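PDB 3KYA: putative phosphatase from Bacteroides thetaiotaomicron, which is of unknown function but binds zinc ions, may be a phosphatase, and joins an IPT/TIG domain to what is probably a beta-propeller. Local coordinates for residues A[187-192]-A[248-253]; A[191-196]-A[205-210]; A[222-227]-A[240-245]; A[259-264]-A[274-279]. All blocks are in the same frame, centred on the assembly; numbering follows the deposited sequence. Where two conformers were deposited one is given.

Contact 1 of 4, residues A[187-192]-A[248-253]; sequences RIRSIA and QCNGAT. With EDO (1,2-ethanediol), chain B.
Two neighbouring blades of a beta-propeller meet here through their innermost strands, with Arg189 and Ser190 of one facing Asn250, Gly251 and Ala252 of the other. The two segments run roughly the same way, 22° apart. The direct hydrogen bond between them comes from a side chain: Ser190 OG accepts from Ala252 N at 3.0 Å. With chi1 at 68°, OG sits between its own backbone N and carbonyl carbon and points across the gap, 3.4 Å from Gly251 CA. A water adds a second link, hydrogen-bonded to Ser190 OG at 2.7 Å and donating to Ala252 O at 2.9 Å. Arg189 lies alongside Asn250, its CB 3.5 Å from Asn250 O. Bends at chi2 and chi3 lay the chain beside Asn250, whose CB lies over one guanidinium face, near the rim. NH1 of Arg189 forms salt bridges with Asp212 and Glu312. A methionine in place of Arg189 would probably leave these two carboxylates without that charged partner. Beside this group, a 1,2-ethanediol, probably from the crystallisation liquor, takes Arg187 NH2 on O1 at 3.1 Å and Asn250 ND2 on O2 at 3.2 Å. It is also hydrogen-bonded to Asp212. Arg189 and Ser190 both face Ala210 in a classic beta bulge. Such side-by-side inner strands are typical of the boundary between successive propeller blades.

Contact 2 of 4, residues A[191-196]-A[205-210]; sequences IAFNKK and EYMIVA. With ZN (zinc ion), chain C.
Ala192 O takes the shortest hydrogen bond of this strand pair, from Ile208 N at 2.7 Å. The N-H points almost straight at the oxygen (178°), although the donor stands above the carbonyl plane. Ala192 N returns the bond to Ile208 O at 2.9 Å, which makes an antiparallel hydrogen-bonded pair. Further on, Asn194 N donates to Tyr206 O. Asn194 then extends the pairing with its side chain: OD1 accepts from Tyr206 N at 2.8 Å, lying in the plane of the Tyr206 ring at its edge. Asn194 chi1, 69°, brings the amide back over the main chain toward Tyr206. Asn194 ND2 donates to Lys195 O at 3.0 Å and to Asp202 O. An alanine at Asn194 is likely to leave Tyr206 N without this acceptor and the following turn less firmly tied. On one face of the sheet, Met207, present as selenomethionine, touches both Ile191 and Phe193. Its CG lies 3.8 Å from Ile191 CG2, and its CB lies 4.0 Å from Phe193 CE2. Phe193 and Met207 run side by side, pointing the same way. On the other face, Ile208 CD1 reaches to 3.9 Å from Asn194 N. Glu205 OE2 binds a zinc ion at 2.3 Å, and OE1 accepts from Asp202 N, a residue of the same zinc site. Such an antiparallel pairing of first and second strands is typical of a propeller blade.

Contact 3 of 4, residues A[222-227]-A[240-245]; sequences SVYIIK and IQLIAA
Ile240 lies against both Tyr224 and Ile226 on one face of the sheet. Ile240 has CG1 opposite its backbone N (chi1 176°), which carries CG1 and CD1 to these two residues. Its CG1 is 4.0 Å from Tyr224 CD2, and its CD1 is 4.0 Å from Ile226 CG1. Ile226 and Ile240 run side by side, pointing the same way. Leu242 CD1 sits over a face of the Tyr224 ring, a CH-pi contact 17° off the ring normal. Leu242 has two deposited conformers, so this contact is doubtful in detail. On the other face, Ile225 CG2 meets Gln241 CB at 4.0 Å, and Val223 packs beside Ala244. These are the third and fourth strands of one propeller blade, antiparallel, with classic beta bulges. Ala244 O accepts from both Ser222 N, at 2.9 Å, and Val223 N, at 3.0 Å. Val223 O likewise takes Ile243 N and Ala244 N. The register therefore shifts by one residue before Tyr224. Beyond the bulge, Ile225 N donates to Gln241 O at 2.8 Å, and Gln241 N donates back to Ile225 O at 3.0 Å. Around them, Ser222 OG is hydrogen-bonded to Tyr246 N, and Gln241 NE2 to Asp239 OD1. Trp289 NE1 donates to Ile243 O. Phe263 of the next blade covers Val223 and Ala244, while Tyr279 of helix 276-284 lies on Ile225 and Gln241.

Contact 4 of 4, residues A[259-264]-A[274-279]; sequences GELYFN and LDLVDY
Leu261 and Leu274 form an antiparallel hydrogen-bonded pair, with Leu261 N to Leu274 O at 2.8 Å and Leu274 N to Leu261 O at 2.9 Å. Both bonds are nearly straight and lie in the carbonyl planes. The two leucine side chains stand on the same face of the sheet, with Leu261 CB and Leu274 CB 4.4 Å apart. Phe263 turns the edge of its ring to Leu274, and Leu276 CD2 comes loosely near Leu261 CB. Leu276 also packs on Ile243 and Ile254, in the seam between two blades. After Leu274 the chain leaves the strand and starts a helix. Asp275 is its N-cap: OD1 accepts from Val277 N at 3.1 Å, met from above the carboxylate plane. A water accepts from Leu276 N at 2.9 Å and donates weakly to Gly259 O, which links the helix start to the turn before strand 261-265. Gly259 has a positive phi, which favours glycine. Glu260 lays its CB 3.6 Å from Leu274 O. With chi1 at 72° and a bend at chi2, the Glu260 carboxylate leads away from residues 274-279 and comes to Tyr262. There Glu260 OE2 accepts from Tyr262 OH at 2.7 Å on its anti lone pair, and is also hydrogen-bonded to Tyr339 OH. Strand pair and capped helix belong to one propeller blade, where the helix is an insertion between the third and fourth strands.

Following the chain, strand 188-193 opens both contact 1 and contact 2. Contact 2 closes first, as a short loop that carries a zinc ligand. After strand 206-211 pairs with 220-227, contact 3 closes the hairpin that follows. Contact 3 is nested in the long loop that contact 1 closes when the chain returns to start the next blade; contact 2 starts from the same strand as contact 1. Contact 4 follows in series within that next blade. Contacts 2 and 3 thus build one four-stranded blade and contact 4 part of its neighbour. Contact 1 ties their inner strands. Farther out, Ile208, Ile243 and Ala244 meet Leu276 and Phe263, so the two blades also pack face to face.

Contact 1 of 4, residues A[187-192]-A[248-253]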
loop_
_atom_site.group_PDB
_atom_site.type_symbol
_atom_site.label_atom_id
_atom_site.label_comp_id
_atom_site.label_asym_id
_atom_site.label_seq_id
_atom_site.Cartn_x
_atom_site.Cartn_y
_atom_site.Cartn_z
ATOM N N ARG A 187 39.808 2.625 7.098
ATOM C CA ARG A 187 38.439 3.125 6.969
ATOM C C ARG A 187 38.063 3.232 5.487
ATOM O O ARG A 187 38.094 4.316 4.906
ATOM C CB ARG A 187 38.289 4.486 7.656
ATOM C CG ARG A 187 38.637 4.491 9.146
ATOM C CD ARG A 187 38.016 5.695 9.825
ATOM N NE ARG A 187 36.560 5.573 9.782
ATOM C CZ ARG A 187 35.697 6.557 10.020
ATOM N NH1 ARG A 187 36.120 7.765 10.331
ATOM N NH2 ARG A 187 34.401 6.324 9.938
ATOM N N ILE A 188 37.702 2.100 4.885
ATOM C CA ILE A 188 37.321 2.029 3.469
ATOM C C ILE A 188 35.798 2.186 3.411
ATOM O O ILE A 188 35.071 1.472 4.100
ATOM C CB ILE A 188 37.795 0.707 2.817
ATOM C CG1 ILE A 188 39.241 0.375 3.220
ATOM C CG2 ILE A 188 37.620 0.756 1.280
ATOM C CD1 ILE A 188 40.303 1.454 2.897
ATOM N N ARG A 189 35.317 3.130 2.601
ATOM C CA ARG A 189 33.901 3.512 2.603
ATOM C C ARG A 189 33.024 3.103 1.408
ATOM O O ARG A 189 31.816 2.922 1.574
ATOM C CB ARG A 189 33.819 5.035 2.763
ATOM C CG ARG A 189 34.464 5.599 4.054
ATOM C CD ARG A 189 33.853 5.030 5.343
ATOM N NE ARG A 189 32.388 5.110 5.364
ATOM C CZ ARG A 189 31.639 5.956 6.083
ATOM N NH1 ARG A 189 32.174 6.850 6.904
ATOM N NH2 ARG A 189 30.312 5.882 6.001
ATOM N N SER A 190 33.595 2.966 0.215
ATOM C CA SER A 190 32.777 2.614 -0.948
ATOM C C SER A 190 33.582 2.131 -2.127
ATOM O O SER A 190 34.774 2.433 -2.266
ATOM C CB SER A 190 31.910 3.796 -1.422
ATOM O OG SER A 190 32.685 4.858 -1.958
ATOM N N ILE A 191 32.883 1.374 -2.963
ATOM C CA ILE A 191 33.418 0.837 -4.198
ATOM C C ILE A 191 32.493 1.224 -5.347
ATOM O O ILE A 191 31.266 1.036 -5.260
ATOM C CB ILE A 191 33.538 -0.706 -4.145
ATOM C CG1 ILE A 191 34.641 -1.137 -3.182
ATOM C CG2 ILE A 191 33.828 -1.263 -5.547
ATOM C CD1 ILE A 191 34.682 -2.668 -2.913
ATOM N N ALA A 192 33.079 1.778 -6.406
ATOM C CA ALA A 192 32.364 2.107 -7.635
ATOM C C ALA A 192 33.260 1.721 -8.816
ATOM O O ALA A 192 34.417 1.320 -8.621
ATOM C CB ALA A 192 31.972 3.604 -7.691
ATOM N N GLN A 248 37.962 13.434 5.119
ATOM C CA GLN A 248 36.691 12.935 5.643
ATOM C C GLN A 248 35.649 12.541 4.595
ATOM O O GLN A 248 34.458 12.873 4.713
ATOM C CB GLN A 248 36.113 14.005 6.582
ATOM C CG GLN A 248 37.040 14.340 7.732
ATOM C CD GLN A 248 36.479 15.413 8.629
ATOM O OE1 GLN A 248 36.168 16.512 8.182
ATOM N NE2 GLN A 248 36.347 15.099 9.899
ATOM N N CYS A 249 36.093 11.833 3.563
ATOM C CA CYS A 249 35.177 11.353 2.529
ATOM C C CYS A 249 34.399 10.142 3.059
ATOM O O CYS A 249 34.964 9.292 3.752
ATOM C CB CYS A 249 35.953 10.986 1.275
ATOM S SG CYS A 249 34.929 10.530 -0.118
ATOM N N ASN A 250 33.106 10.062 2.743
ATOM C CA ASN A 250 32.263 8.948 3.184
ATOM C C ASN A 250 31.791 8.081 2.004
ATOM O O ASN A 250 31.083 7.101 2.209
ATOM C CB ASN A 250 31.031 9.446 3.947
ATOM C CG ASN A 250 31.366 10.497 5.009
ATOM O OD1 ASN A 250 30.719 11.547 5.058
ATOM N ND2 ASN A 250 32.394 10.239 5.828
ATOM N N GLY A 251 32.139 8.460 0.780
ATOM C CA GLY A 251 31.731 7.694 -0.395
ATOM C C GLY A 251 31.932 8.438 -1.699
ATOM O O GLY A 251 32.024 9.676 -1.711
ATOM N N ALA A 252 32.009 7.668 -2.787
ATOM C CA ALA A 252 32.156 8.194 -4.142
ATOM C C ALA A 252 31.270 7.373 -5.082
ATOM O O ALA A 252 31.256 6.142 -5.003
ATOM C CB ALA A 252 33.617 8.163 -4.586
ATOM N N THR A 253 30.549 8.051 -5.970
ATOM C CA THR A 253 29.575 7.412 -6.863
ATOM C C THR A 253 29.702 7.920 -8.295
ATOM O O THR A 253 29.946 9.116 -8.509
ATOM C CB THR A 253 28.135 7.701 -6.383
ATOM O OG1 THR A 253 28.038 7.438 -4.974
ATOM C CG2 THR A 253 27.113 6.846 -7.144
HETATM C C1 EDO B . 32.971 10.508 9.737
HETATM O O1 EDO B . 33.353 9.154 9.437
HETATM C C2 EDO B . 34.109 11.465 9.396
HETATM O O2 EDO B . 34.188 11.684 7.985
HETATM O O HOH W 1 33.686 4.594 -4.460
#

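Contact 2 of 4, residues A[191-196]-A[205-210]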
loop_
_atom_site.group_PDB
_atom_site.type_symbol
_atom_site.label_atom_id
_atom_site.label_comp_id
_atom_site.label_asym_id
_atom_site.label_seq_id
_atom_site.Cartn_x
_atom_site.Cartn_y
_atom_site.Cartn_z
ATOM N N ILE A 191 32.883 1.374 -2.963
ATOM C CA ILE A 191 33.418 0.837 -4.198
ATOM C C ILE A 191 32.493 1.224 -5.347
ATOM O O ILE A 191 31.266 1.036 -5.260
ATOM C CB ILE A 191 33.538 -0.706 -4.145
ATOM C CG1 ILE A 191 34.641 -1.137 -3.182
ATOM C CG2 ILE A 191 33.828 -1.263 -5.547
ATOM C CD1 ILE A 191 34.682 -2.668 -2.913
ATOM N N ALA A 192 33.079 1.778 -6.406
ATOM C CA ALA A 192 32.364 2.107 -7.635
ATOM C C ALA A 192 33.260 1.721 -8.816
ATOM O O ALA A 192 34.417 1.320 -8.621
ATOM C CB ALA A 192 31.972 3.604 -7.691
ATOM N N PHE A 193 32.711 1.794 -10.024
ATOM C CA PHE A 193 33.436 1.465 -11.257
ATOM C C PHE A 193 33.169 2.525 -12.325
ATOM O O PHE A 193 32.051 3.045 -12.412
ATOM C CB PHE A 193 33.022 0.083 -11.788
ATOM C CG PHE A 193 33.368 -1.061 -10.863
ATOM C CD1 PHE A 193 32.484 -1.466 -9.880
ATOM C CD2 PHE A 193 34.565 -1.751 -10.992
ATOM C CE1 PHE A 193 32.801 -2.515 -9.019
ATOM C CE2 PHE A 193 34.885 -2.805 -10.129
ATOM C CZ PHE A 193 33.995 -3.180 -9.139
ATOM N N ASN A 194 34.167 2.844 -13.156
ATOM C CA ASN A 194 33.942 3.820 -14.225
ATOM C C ASN A 194 33.045 3.279 -15.335
ATOM O O ASN A 194 32.994 2.064 -15.578
ATOM C CB ASN A 194 35.265 4.277 -14.871
ATOM C CG ASN A 194 35.929 3.173 -15.686
ATOM O OD1 ASN A 194 36.398 2.188 -15.135
ATOM N ND2 ASN A 194 35.994 3.356 -17.000
ATOM N N LYS A 195 32.316 4.175 -15.994
ATOM C CA LYS A 195 31.587 3.832 -17.212
ATOM C C LYS A 195 32.615 4.026 -18.328
ATOM O O LYS A 195 33.574 4.777 -18.130
ATOM C CB LYS A 195 30.414 4.777 -17.483
ATOM C CG LYS A 195 29.230 4.706 -16.496
ATOM C CD LYS A 195 28.561 3.335 -16.460
ATOM C CE LYS A 195 27.992 2.918 -17.824
ATOM N NZ LYS A 195 27.435 1.542 -17.793
ATOM N N LYS A 196 32.436 3.389 -19.484
ATOM C CA LYS A 196 33.369 3.573 -20.608
ATOM C C LYS A 196 33.602 5.051 -20.892
ATOM O O LYS A 196 32.663 5.848 -20.864
ATOM C CB LYS A 196 32.858 2.893 -21.892
ATOM C CG LYS A 196 33.697 3.234 -23.145
ATOM C CD LYS A 196 33.443 2.316 -24.340
ATOM C CE LYS A 196 32.132 2.607 -25.066
ATOM N NZ LYS A 196 31.875 1.565 -26.105
ATOM N N GLU A 205 37.042 -0.699 -16.221
ATOM C CA GLU A 205 38.467 -0.975 -16.242
ATOM C C GLU A 205 39.075 -0.507 -14.917
ATOM O O GLU A 205 40.154 -0.962 -14.526
ATOM C CB GLU A 205 39.140 -0.275 -17.434
ATOM C CG GLU A 205 40.616 -0.629 -17.578
ATOM C CD GLU A 205 41.290 -0.098 -18.856
ATOM O OE1 GLU A 205 40.672 0.680 -19.630
ATOM O OE2 GLU A 205 42.474 -0.473 -19.069
ATOM N N TYR A 206 38.382 0.407 -14.230
ATOM C CA TYR A 206 38.852 0.940 -12.960
ATOM C C TYR A 206 37.843 0.829 -11.817
ATOM O O TYR A 206 36.667 1.196 -11.963
ATOM C CB TYR A 206 39.228 2.416 -13.122
ATOM C CG TYR A 206 40.320 2.637 -14.155
ATOM C CD1 TYR A 206 40.010 2.744 -15.506
ATOM C CD2 TYR A 206 41.658 2.703 -13.780
ATOM C CE1 TYR A 206 41.006 2.925 -16.461
ATOM C CE2 TYR A 206 42.662 2.876 -14.728
ATOM C CZ TYR A 206 42.327 2.992 -16.064
ATOM O OH TYR A 206 43.318 3.166 -17.010
HETATM N N MSE A 207 38.335 0.333 -10.687
HETATM C CA MSE A 207 37.597 0.301 -9.430
HETATM C C MSE A 207 37.943 1.609 -8.741
HETATM O O MSE A 207 39.124 1.959 -8.651
HETATM C CB MSE A 207 38.032 -0.884 -8.570
HETATM C CG MSE A 207 37.271 -1.000 -7.240
HETATM SE SE MSE A 207 37.943 -2.401 -6.059
HETATM C CE MSE A 207 37.290 -4.023 -6.952
ATOM N N ILE A 208 36.921 2.332 -8.278
ATOM C CA ILE A 208 37.081 3.631 -7.631
ATOM C C ILE A 208 36.713 3.440 -6.164
ATOM O O ILE A 208 35.581 3.063 -5.853
ATOM C CB ILE A 208 36.196 4.694 -8.326
ATOM C CG1 ILE A 208 36.616 4.847 -9.803
ATOM C CG2 ILE A 208 36.286 6.039 -7.589
ATOM C CD1 ILE A 208 35.581 5.498 -10.710
ATOM N N VAL A 209 37.671 3.686 -5.278
ATOM C CA VAL A 209 37.536 3.419 -3.859
ATOM C C VAL A 209 37.655 4.663 -2.990
ATOM O O VAL A 209 38.683 5.355 -3.024
ATOM C CB VAL A 209 38.626 2.423 -3.406
ATOM C CG1 VAL A 209 38.531 2.155 -1.907
ATOM C CG2 VAL A 209 38.530 1.127 -4.207
ATOM N N ALA A 210 36.610 4.924 -2.196
ATOM C CA ALA A 210 36.575 6.058 -1.268
ATOM C C ALA A 210 37.019 5.635 0.139
ATOM O O ALA A 210 36.643 4.558 0.621
ATOM C CB ALA A 210 35.137 6.694 -1.225
HETATM ZN ZN ZN C . 42.576 -0.513 -21.389
#

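Contact 3 of 4, residues A[222-227]-A[240-245]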
loop_
_atom_site.group_PDB
_atom_site.type_symbol
_atom_site.label_atom_id
_atom_site.label_comp_id
_atom_site.label_asym_id
_atom_site.label_seq_id
_atom_site.Cartn_x
_atom_site.Cartn_y
_atom_site.Cartn_z
ATOM N N SER A 222 41.130 11.040 -0.300
ATOM C CA SER A 222 39.705 10.753 -0.302
ATOM C C SER A 222 39.329 9.612 -1.233
ATOM O O SER A 222 38.554 8.742 -0.839
ATOM C CB SER A 222 38.921 11.990 -0.726
ATOM O OG SER A 222 39.097 13.026 0.215
ATOM N N VAL A 223 39.842 9.635 -2.464
ATOM C CA VAL A 223 39.488 8.630 -3.475
ATOM C C VAL A 223 40.699 8.103 -4.269
ATOM O O VAL A 223 41.535 8.874 -4.758
ATOM C CB VAL A 223 38.466 9.192 -4.506
ATOM C CG1 VAL A 223 37.930 8.069 -5.415
ATOM C CG2 VAL A 223 37.303 9.963 -3.812
ATOM N N TYR A 224 40.760 6.778 -4.399
ATOM C CA TYR A 224 41.783 6.107 -5.188
ATOM C C TYR A 224 41.138 5.409 -6.379
ATOM O O TYR A 224 39.930 5.107 -6.370
ATOM C CB TYR A 224 42.542 5.073 -4.343
ATOM C CG TYR A 224 43.436 5.660 -3.273
ATOM C CD1 TYR A 224 42.924 6.044 -2.037
ATOM C CD2 TYR A 224 44.800 5.829 -3.491
ATOM C CE1 TYR A 224 43.748 6.584 -1.052
ATOM C CE2 TYR A 224 45.625 6.381 -2.503
ATOM C CZ TYR A 224 45.087 6.751 -1.290
ATOM O OH TYR A 224 45.893 7.298 -0.308
ATOM N N ILE A 225 41.961 5.129 -7.387
ATOM C CA ILE A 225 41.531 4.418 -8.587
ATOM C C ILE A 225 42.468 3.226 -8.806
ATOM O O ILE A 225 43.696 3.381 -8.793
ATOM C CB ILE A 225 41.443 5.379 -9.799
ATOM C CG1 ILE A 225 40.638 4.743 -10.929
ATOM C CG2 ILE A 225 42.858 5.840 -10.287
ATOM C CD1 ILE A 225 40.193 5.725 -12.012
ATOM N N ILE A 226 41.880 2.038 -8.991
ATOM C CA ILE A 226 42.621 0.773 -9.141
ATOM C C ILE A 226 42.349 0.150 -10.507
ATOM O O ILE A 226 41.211 -0.145 -10.842
ATOM C CB ILE A 226 42.222 -0.246 -8.056
ATOM C CG1 ILE A 226 42.377 0.362 -6.661
ATOM C CG2 ILE A 226 43.054 -1.537 -8.186
ATOM C CD1 ILE A 226 41.917 -0.533 -5.523
ATOM N N LYS A 227 43.403 -0.071 -11.287
ATOM C CA LYS A 227 43.263 -0.568 -12.651
ATOM C C LYS A 227 43.226 -2.093 -12.738
ATOM O O LYS A 227 44.063 -2.797 -12.153
ATOM C CB LYS A 227 44.411 -0.044 -13.509
ATOM C CG LYS A 227 44.255 -0.296 -15.003
ATOM C CD LYS A 227 45.418 0.303 -15.774
ATOM C CE LYS A 227 45.187 0.226 -17.260
ATOM N NZ LYS A 227 46.378 0.732 -17.978
ATOM N N ILE A 240 47.571 1.323 -8.636
ATOM C CA ILE A 240 46.679 2.125 -7.788
ATOM C C ILE A 240 47.192 3.572 -7.741
ATOM O O ILE A 240 48.385 3.800 -7.535
ATOM C CB ILE A 240 46.524 1.515 -6.366
ATOM C CG1 ILE A 240 45.668 2.418 -5.470
ATOM C CG2 ILE A 240 47.880 1.269 -5.704
ATOM C CD1 ILE A 240 45.243 1.757 -4.171
ATOM N N GLN A 241 46.295 4.533 -7.973
ATOM C CA GLN A 241 46.649 5.949 -7.977
ATOM C C GLN A 241 45.658 6.786 -7.162
ATOM O O GLN A 241 44.457 6.474 -7.112
ATOM C CB GLN A 241 46.687 6.488 -9.414
ATOM C CG GLN A 241 47.644 5.756 -10.366
ATOM C CD GLN A 241 49.101 5.899 -9.978
ATOM O OE1 GLN A 241 49.478 6.851 -9.292
ATOM N NE2 GLN A 241 49.930 4.963 -10.422
ATOM N N LEU A 242 46.178 7.834 -6.524
ATOM C CA LEU A 242 45.372 8.780 -5.765
ATOM C C LEU A 242 44.737 9.727 -6.769
ATOM O O LEU A 242 45.444 10.343 -7.571
ATOM C CB LEU A 242 46.250 9.553 -4.777
ATOM C CG LEU A 242 45.577 10.616 -3.910
ATOM C CD1 LEU A 242 44.514 9.989 -2.989
ATOM C CD2 LEU A 242 46.619 11.391 -3.097
ATOM N N ILE A 243 43.411 9.847 -6.740
ATOM C CA ILE A 243 42.723 10.706 -7.704
ATOM C C ILE A 243 42.095 11.970 -7.075
ATOM O O ILE A 243 41.862 12.956 -7.777
ATOM C CB ILE A 243 41.668 9.896 -8.511
ATOM C CG1 ILE A 243 41.319 10.603 -9.821
ATOM C CG2 ILE A 243 40.419 9.638 -7.675
ATOM C CD1 ILE A 243 40.383 9.804 -10.709
ATOM N N ALA A 244 41.815 11.940 -5.772
ATOM C CA ALA A 244 41.246 13.099 -5.076
ATOM C C ALA A 244 41.611 13.084 -3.597
ATOM O O ALA A 244 41.580 12.037 -2.943
ATOM C CB ALA A 244 39.731 13.156 -5.256
ATOM N N ALA A 245 41.970 14.256 -3.082
ATOM C CA ALA A 245 42.330 14.418 -1.681
ATOM C C ALA A 245 41.777 15.718 -1.098
ATOM O O ALA A 245 42.149 16.805 -1.552
ATOM C CB ALA A 245 43.854 14.401 -1.511
#

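Contact 4 of 4, residues A[259-264]-A[274-279]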
loop_
_atom_site.group_PDB
_atom_site.type_symbol
_atom_site.label_atom_id
_atom_site.label_comp_id
_atom_site.label_asym_id
_atom_site.label_seq_id
_atom_site.Cartn_x
_atom_site.Cartn_y
_atom_site.Cartn_z
ATOM N N GLY A 259 28.844 9.355 -16.638
ATOM C CA GLY A 259 30.109 8.850 -16.108
ATOM C C GLY A 259 30.959 9.682 -15.168
ATOM O O GLY A 259 32.005 9.202 -14.727
ATOM N N GLU A 260 30.552 10.916 -14.851
ATOM C CA GLU A 260 31.350 11.728 -13.938
ATOM C C GLU A 260 31.264 11.147 -12.518
ATOM O O GLU A 260 30.383 10.330 -12.219
ATOM C CB GLU A 260 30.961 13.223 -13.994
ATOM C CG GLU A 260 29.612 13.618 -13.369
ATOM C CD GLU A 260 28.403 13.356 -14.252
ATOM O OE1 GLU A 260 28.525 12.615 -15.262
ATOM O OE2 GLU A 260 27.319 13.913 -13.929
ATOM N N LEU A 261 32.186 11.579 -11.661
ATOM C CA LEU A 261 32.304 11.110 -10.289
ATOM C C LEU A 261 31.854 12.145 -9.251
ATOM O O LEU A 261 32.296 13.294 -9.279
ATOM C CB LEU A 261 33.757 10.741 -9.993
ATOM C CG LEU A 261 34.056 10.143 -8.608
ATOM C CD1 LEU A 261 33.407 8.766 -8.435
ATOM C CD2 LEU A 261 35.558 10.077 -8.376
ATOM N N TYR A 262 30.982 11.718 -8.340
ATOM C CA TYR A 262 30.548 12.542 -7.225
ATOM C C TYR A 262 31.101 11.970 -5.924
ATOM O O TYR A 262 31.010 10.760 -5.684
ATOM C CB TYR A 262 29.018 12.648 -7.195
ATOM C CG TYR A 262 28.486 13.402 -8.394
ATOM C CD1 TYR A 262 28.503 14.799 -8.435
ATOM C CD2 TYR A 262 28.020 12.722 -9.516
ATOM C CE1 TYR A 262 28.048 15.483 -9.548
ATOM C CE2 TYR A 262 27.553 13.399 -10.622
ATOM C CZ TYR A 262 27.576 14.777 -10.642
ATOM O OH TYR A 262 27.131 15.440 -11.759
ATOM N N PHE A 263 31.759 12.812 -5.125
ATOM C CA PHE A 263 32.243 12.392 -3.809
ATOM C C PHE A 263 32.050 13.552 -2.814
ATOM O O PHE A 263 31.933 14.716 -3.225
ATOM C CB PHE A 263 33.687 11.880 -3.858
ATOM C CG PHE A 263 34.701 12.929 -4.208
ATOM C CD1 PHE A 263 34.935 13.274 -5.526
ATOM C CD2 PHE A 263 35.448 13.536 -3.214
ATOM C CE1 PHE A 263 35.874 14.240 -5.847
ATOM C CE2 PHE A 263 36.385 14.526 -3.522
ATOM C CZ PHE A 263 36.600 14.870 -4.836
ATOM N N ASN A 264 31.983 13.232 -1.523
ATOM C CA ASN A 264 31.724 14.257 -0.500
ATOM C C ASN A 264 32.831 14.445 0.530
ATOM O O ASN A 264 33.898 13.844 0.447
ATOM C CB ASN A 264 30.445 13.903 0.282
ATOM C CG ASN A 264 30.697 12.875 1.386
ATOM O OD1 ASN A 264 31.474 11.920 1.212
ATOM N ND2 ASN A 264 30.037 13.060 2.527
ATOM N N LEU A 274 33.920 15.449 -10.241
ATOM C CA LEU A 274 35.118 15.275 -11.054
ATOM C C LEU A 274 34.788 14.582 -12.376
ATOM O O LEU A 274 34.128 13.529 -12.398
ATOM C CB LEU A 274 36.168 14.442 -10.310
ATOM C CG LEU A 274 37.424 14.077 -11.110
ATOM C CD1 LEU A 274 38.177 15.344 -11.574
ATOM C CD2 LEU A 274 38.322 13.173 -10.288
ATOM N N ASP A 275 35.218 15.190 -13.475
ATOM C CA ASP A 275 35.079 14.584 -14.784
ATOM C C ASP A 275 36.362 13.773 -14.950
ATOM O O ASP A 275 37.452 14.349 -15.052
ATOM C CB ASP A 275 34.928 15.652 -15.873
ATOM C CG ASP A 275 34.665 15.066 -17.262
ATOM O OD1 ASP A 275 34.947 13.872 -17.506
ATOM O OD2 ASP A 275 34.197 15.828 -18.134
ATOM N N LEU A 276 36.245 12.441 -14.965
ATOM C CA LEU A 276 37.424 11.573 -15.097
ATOM C C LEU A 276 38.233 11.815 -16.384
ATOM O O LEU A 276 39.421 11.488 -16.421
ATOM C CB LEU A 276 37.049 10.082 -14.983
ATOM C CG LEU A 276 36.426 9.644 -13.650
ATOM C CD1 LEU A 276 36.034 8.161 -13.693
ATOM C CD2 LEU A 276 37.379 9.942 -12.479
ATOM N N VAL A 277 37.600 12.361 -17.426
ATOM C CA VAL A 277 38.314 12.706 -18.674
ATOM C C VAL A 277 39.507 13.607 -18.357
ATOM O O VAL A 277 40.573 13.461 -18.961
ATOM C CB VAL A 277 37.402 13.408 -19.716
ATOM C CG1 VAL A 277 38.228 14.001 -20.860
ATOM C CG2 VAL A 277 36.364 12.437 -20.267
ATOM N N ASP A 278 39.327 14.541 -17.413
ATOM C CA ASP A 278 40.422 15.447 -17.000
ATOM C C ASP A 278 41.619 14.656 -16.486
ATOM O O ASP A 278 42.774 14.963 -16.797
ATOM C CB ASP A 278 39.964 16.423 -15.902
ATOM C CG ASP A 278 38.943 17.436 -16.391
ATOM O OD1 ASP A 278 38.772 17.577 -17.619
ATOM O OD2 ASP A 278 38.328 18.125 -15.538
ATOM N N TYR A 279 41.328 13.623 -15.702
ATOM C CA TYR A 279 42.354 12.764 -15.132
ATOM C C TYR A 279 43.097 11.953 -16.191
ATOM O O TYR A 279 44.330 11.994 -16.245
ATOM C CB TYR A 279 41.744 11.819 -14.088
ATOM C CG TYR A 279 42.726 10.779 -13.621
ATOM C CD1 TYR A 279 43.767 11.120 -12.772
ATOM C CD2 TYR A 279 42.630 9.457 -14.055
ATOM C CE1 TYR A 279 44.680 10.190 -12.355
ATOM C CE2 TYR A 279 43.543 8.508 -13.643
ATOM C CZ TYR A 279 44.565 8.878 -12.794
ATOM O OH TYR A 279 45.475 7.954 -12.366
HETATM O O HOH W 2 33.958 10.962 -16.031
#